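Local coordinates for protein leucine aminopeptidase 1, chloroplastic (Solanum lycopersicum, PDB 5D8N) that removes N-terminal amino acids, preferably leucine, from peptides as a magnesium-dependent M17 aminopeptidase working as a homohexamer, and also acts as a protein chaperone, at residues 260-265 with 392-397; 350-355 with 396-401. The protein carries 1 engineered substitution. All coordinates share one frame; numbering follows the deposited sequence.

Contact 1: residues 260-265 with 392-397; sequences LKMGAY and LADALI
The carboxylate of Asp-394 has Met-262 over one face and the methyl of Ala-264 over the OD2 end of the other. On the first face sits the start of the methionine: Met-262 CB is 3.6 Å from Asp-394 CG, nearly straight above it. On the opposite face the methyl of Ala-264 leans on a single oxygen, CB to Asp-394 OD2 at 3.4 Å. Beyond that oxygen comes the backbone of Tyr-265, whose N-H points at the anti lone pair of OD2. This hydrogen bond, Tyr-265 N to Asp-394 OD2, is 2.9 Å long and almost linear at 171°. The other oxygen, OD1, is held by the hydroxyl of Ser-374, so both ends of the group are gripped and its rotation is fixed. With CG anti to its own carbonyl carbon (chi1 -77°), the aspartate lifts its carboxylate off helix 388-401 to the start of helix 263-269. Met-262 runs on in extended form, its SD passing Asp-394 CB at 4.1 Å. Tyr-265 turns its ring away from the carboxylate toward strand 347-358, where its hydroxyl bonds to Ala-355 O. The chain has just changed direction here: Lys-261 closes the preceding helix in a Schellman motif, and Met-262 centres an inverse gamma turn bonded Gly-263 N to Lys-261 O. With an alanine here instead of Asp-394, the Tyr-265 N-H and the Ser-374 hydroxyl would probably lose their mate, and a gap is likely to open beside Met-262 and Ala-264. Met-262 stands at the N-cap position, and the carboxylate, from a helix remote in sequence, accepts an N-H in the first turn of helix 263-269, much as a capping side chain might; its negative charge is likely to be favoured by the positive end of that helix, in a buried setting not far from the predicted active-site Arg-389.

Contact 2: residues 350-355 with 396-401; sequences HFIVAA and LIYACN
Ile-352 reaches the helix because CG1 stands anti to the carbonyl carbon (chi1 -68°) and CD1 extends the chain further (chi2 159°), while Tyr-398 swings out to meet it with CG anti to the backbone N (chi1 -175°). That one methyl makes the whole contact. CD1 of Ile-352 comes up at the edge of the tyrosine ring, in its plane, 3.8 Å from Tyr-398 CD1. It also settles against the helix backbone next door, Ile-352 CD1 to Ala-399 CA being 3.7 Å, with the alanine methyl close by. Ala-399, whose small side chain is consistent with a close approach of helix to sheet, also rests its methyl on Ala-296 and Val-298 of the adjoining strand 293-305. Tyr-398 has further ring neighbours, meeting Phe-279 and His-281 edge-to-face on strand 278-284. On the other side of the sheet Phe-351 and Val-353 pack against helix 327-342, giving the helix-sheet-helix layering of the catalytic domain. The join is apolar: the methyl rests in the corner made by the ring edge and Ala-399, so it depends on shape and exclusion of water, with no hydrogen bond between the two segments to set its direction.

Overall arrangement
From the N terminus, the chain first lays down 260-265 where one short helix gives way to the next, then builds central strands before reaching 350-355, and finally comes to helix 388-401, where both contacts close. Contact 1 spans 126 intervening residues and contact 2 only 40; the two loops cross, contact 2 opening inside the loop of contact 1 and closing a few residues beyond it, and their segments share Leu-396 and Ile-397. Helix 388-401 takes the turn on one flank and strand 347-358 on another, and the turn reaches the strand as well through Tyr-265. The contacts also meet directly where Met-262 CE packs 3.8 Å from Tyr-398 CD2, joining turn and helix.

Contact 1: residues 260-265 with 392-397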
# COMPACT_ATOMS: atom_id res chain seq x y z
N LEU A 260 -32.10 -27.43 10.31
CA LEU A 260 -31.14 -28.33 9.67
C LEU A 260 -29.69 -28.04 10.07
O LEU A 260 -28.76 -28.66 9.55
CB LEU A 260 -31.32 -28.27 8.16
CG LEU A 260 -32.62 -28.89 7.66
CD1 LEU A 260 -32.82 -28.62 6.19
CD2 LEU A 260 -32.63 -30.39 7.88
N LYS A 261 -29.52 -27.14 11.03
CA LYS A 261 -28.25 -26.88 11.68
C LYS A 261 -27.22 -26.27 10.72
O LYS A 261 -26.01 -26.43 10.94
CB LYS A 261 -27.69 -28.15 12.33
CG LYS A 261 -28.63 -28.70 13.40
CD LYS A 261 -27.98 -29.82 14.21
CE LYS A 261 -27.80 -31.08 13.39
NZ LYS A 261 -27.24 -32.17 14.24
N MET A 262 -27.68 -25.45 9.79
CA MET A 262 -26.79 -24.85 8.81
C MET A 262 -26.14 -23.59 9.38
O MET A 262 -26.36 -22.48 8.90
CB MET A 262 -27.58 -24.47 7.56
CG MET A 262 -28.23 -25.63 6.86
SD MET A 262 -28.81 -25.13 5.23
CE MET A 262 -29.69 -26.59 4.73
N GLY A 263 -25.28 -23.77 10.38
CA GLY A 263 -24.69 -22.64 11.06
C GLY A 263 -23.69 -21.83 10.23
O GLY A 263 -23.51 -20.64 10.51
N ALA A 264 -23.01 -22.46 9.27
CA ALA A 264 -22.06 -21.74 8.44
C ALA A 264 -22.76 -20.79 7.47
O ALA A 264 -22.46 -19.60 7.39
CB ALA A 264 -21.13 -22.69 7.73
N TYR A 265 -23.80 -21.29 6.80
CA TYR A 265 -24.62 -20.49 5.92
C TYR A 265 -25.32 -19.36 6.68
O TYR A 265 -25.27 -18.19 6.27
CB TYR A 265 -25.62 -21.40 5.20
CG TYR A 265 -26.80 -20.73 4.50
CD1 TYR A 265 -26.63 -19.70 3.59
CD2 TYR A 265 -28.09 -21.24 4.63
CE1 TYR A 265 -27.69 -19.19 2.83
CE2 TYR A 265 -29.16 -20.73 3.91
CZ TYR A 265 -28.96 -19.70 3.01
OH TYR A 265 -30.03 -19.27 2.25
N LEU A 392 -21.37 -22.61 0.96
CA LEU A 392 -21.22 -23.86 0.20
C LEU A 392 -21.05 -25.08 1.09
O LEU A 392 -21.48 -26.17 0.73
CB LEU A 392 -20.05 -23.79 -0.76
CG LEU A 392 -20.28 -22.91 -2.00
CD1 LEU A 392 -18.95 -22.70 -2.69
CD2 LEU A 392 -21.27 -23.57 -2.94
N ALA A 393 -20.41 -24.91 2.23
CA ALA A 393 -20.27 -26.02 3.16
C ALA A 393 -21.61 -26.68 3.51
O ALA A 393 -21.80 -27.88 3.35
CB ALA A 393 -19.57 -25.53 4.41
N ASP A 394 -22.57 -25.86 3.90
CA ASP A 394 -23.91 -26.34 4.21
C ASP A 394 -24.71 -26.81 2.99
O ASP A 394 -25.48 -27.78 3.07
CB ASP A 394 -24.67 -25.28 5.01
CG ASP A 394 -24.22 -25.24 6.48
OD1 ASP A 394 -24.01 -26.36 7.04
OD2 ASP A 394 -24.15 -24.13 7.08
N ALA A 395 -24.51 -26.16 1.84
CA ALA A 395 -25.17 -26.62 0.62
C ALA A 395 -24.67 -27.99 0.18
O ALA A 395 -25.43 -28.81 -0.31
CB ALA A 395 -24.96 -25.63 -0.51
N LEU A 396 -23.38 -28.24 0.35
CA LEU A 396 -22.82 -29.51 -0.03
C LEU A 396 -23.28 -30.63 0.89
O LEU A 396 -23.53 -31.75 0.45
CB LEU A 396 -21.29 -29.39 -0.09
CG LEU A 396 -20.71 -28.61 -1.26
CD1 LEU A 396 -19.21 -28.34 -1.03
CD2 LEU A 396 -20.83 -29.35 -2.58
N ILE A 397 -23.36 -30.35 2.18
CA ILE A 397 -23.86 -31.32 3.14
C ILE A 397 -25.29 -31.64 2.76
O ILE A 397 -25.66 -32.81 2.70
CB ILE A 397 -23.80 -30.76 4.57
CG1 ILE A 397 -22.34 -30.68 5.03
CG2 ILE A 397 -24.57 -31.65 5.54
CD1 ILE A 397 -22.09 -29.69 6.17

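Contact 2: residues 350-355 with 396-401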
# COMPACT_ATOMS: atom_id res chain seq x y z
N HIS A 350 -30.65 -32.67 -8.77
CA HIS A 350 -30.95 -31.70 -7.73
C HIS A 350 -30.15 -30.42 -7.94
O HIS A 350 -28.94 -30.47 -8.22
CB HIS A 350 -30.61 -32.31 -6.38
CG HIS A 350 -31.43 -33.51 -6.06
ND1 HIS A 350 -32.52 -33.47 -5.23
CD2 HIS A 350 -31.30 -34.80 -6.45
CE1 HIS A 350 -33.09 -34.65 -5.18
NE2 HIS A 350 -32.33 -35.49 -5.86
N PHE A 351 -30.86 -29.30 -8.00
CA PHE A 351 -30.23 -28.00 -8.17
C PHE A 351 -30.32 -27.23 -6.85
O PHE A 351 -31.42 -26.99 -6.34
CB PHE A 351 -30.93 -27.18 -9.26
CG PHE A 351 -31.12 -27.91 -10.56
CD1 PHE A 351 -32.15 -28.84 -10.70
CD2 PHE A 351 -30.26 -27.70 -11.61
CE1 PHE A 351 -32.34 -29.47 -11.92
CE2 PHE A 351 -30.38 -28.41 -12.80
CZ PHE A 351 -31.42 -29.29 -12.96
N ILE A 352 -29.17 -26.90 -6.27
CA ILE A 352 -29.11 -26.39 -4.90
C ILE A 352 -28.31 -25.10 -4.78
O ILE A 352 -27.20 -25.02 -5.28
CB ILE A 352 -28.50 -27.47 -4.00
CG1 ILE A 352 -29.47 -28.66 -3.89
CG2 ILE A 352 -28.21 -26.92 -2.62
CD1 ILE A 352 -28.81 -29.94 -3.47
N VAL A 353 -28.95 -24.05 -4.26
CA VAL A 353 -28.33 -22.76 -4.06
C VAL A 353 -28.69 -22.20 -2.68
O VAL A 353 -29.86 -21.96 -2.38
CB VAL A 353 -28.80 -21.73 -5.10
CG1 VAL A 353 -28.19 -20.37 -4.79
CG2 VAL A 353 -28.37 -22.16 -6.50
N ALA A 354 -27.68 -22.02 -1.84
CA ALA A 354 -27.86 -21.36 -0.55
C ALA A 354 -27.70 -19.86 -0.71
O ALA A 354 -26.57 -19.33 -0.70
CB ALA A 354 -26.88 -21.91 0.47
N ALA A 355 -28.82 -19.19 -0.98
CA ALA A 355 -28.79 -17.80 -1.38
C ALA A 355 -28.87 -16.85 -0.18
O ALA A 355 -29.62 -17.05 0.77
CB ALA A 355 -29.94 -17.51 -2.33
N LEU A 396 -23.38 -28.24 0.35
CA LEU A 396 -22.82 -29.51 -0.03
C LEU A 396 -23.28 -30.63 0.89
O LEU A 396 -23.53 -31.75 0.45
CB LEU A 396 -21.29 -29.39 -0.09
CG LEU A 396 -20.71 -28.61 -1.26
CD1 LEU A 396 -19.21 -28.34 -1.03
CD2 LEU A 396 -20.83 -29.35 -2.58
N ILE A 397 -23.36 -30.35 2.18
CA ILE A 397 -23.86 -31.32 3.14
C ILE A 397 -25.29 -31.64 2.76
O ILE A 397 -25.66 -32.81 2.70
CB ILE A 397 -23.80 -30.76 4.57
CG1 ILE A 397 -22.34 -30.68 5.03
CG2 ILE A 397 -24.57 -31.65 5.54
CD1 ILE A 397 -22.09 -29.69 6.17
N TYR A 398 -26.09 -30.63 2.43
CA TYR A 398 -27.47 -30.85 2.03
C TYR A 398 -27.55 -31.70 0.78
O TYR A 398 -28.34 -32.64 0.69
CB TYR A 398 -28.14 -29.50 1.75
CG TYR A 398 -29.61 -29.59 1.44
CD1 TYR A 398 -30.06 -29.75 0.15
CD2 TYR A 398 -30.55 -29.55 2.46
CE1 TYR A 398 -31.41 -29.86 -0.12
CE2 TYR A 398 -31.92 -29.59 2.19
CZ TYR A 398 -32.33 -29.78 0.89
OH TYR A 398 -33.68 -29.76 0.61
N ALA A 399 -26.70 -31.41 -0.20
CA ALA A 399 -26.67 -32.22 -1.41
C ALA A 399 -26.38 -33.68 -1.08
O ALA A 399 -27.00 -34.60 -1.64
CB ALA A 399 -25.65 -31.67 -2.41
N CYS A 400 -25.36 -33.91 -0.27
CA CYS A 400 -25.03 -35.28 0.10
C CYS A 400 -26.21 -35.96 0.80
O CYS A 400 -26.44 -37.14 0.60
CB CYS A 400 -23.78 -35.36 0.96
SG CYS A 400 -22.26 -34.87 0.09
N ASN A 401 -26.98 -35.21 1.57
CA ASN A 401 -28.11 -35.76 2.30
C ASN A 401 -29.32 -36.04 1.43
O ASN A 401 -30.21 -36.75 1.88
CB ASN A 401 -28.55 -34.83 3.43
CG ASN A 401 -27.59 -34.86 4.60
OD1 ASN A 401 -26.80 -35.78 4.72
ND2 ASN A 401 -27.60 -33.82 5.41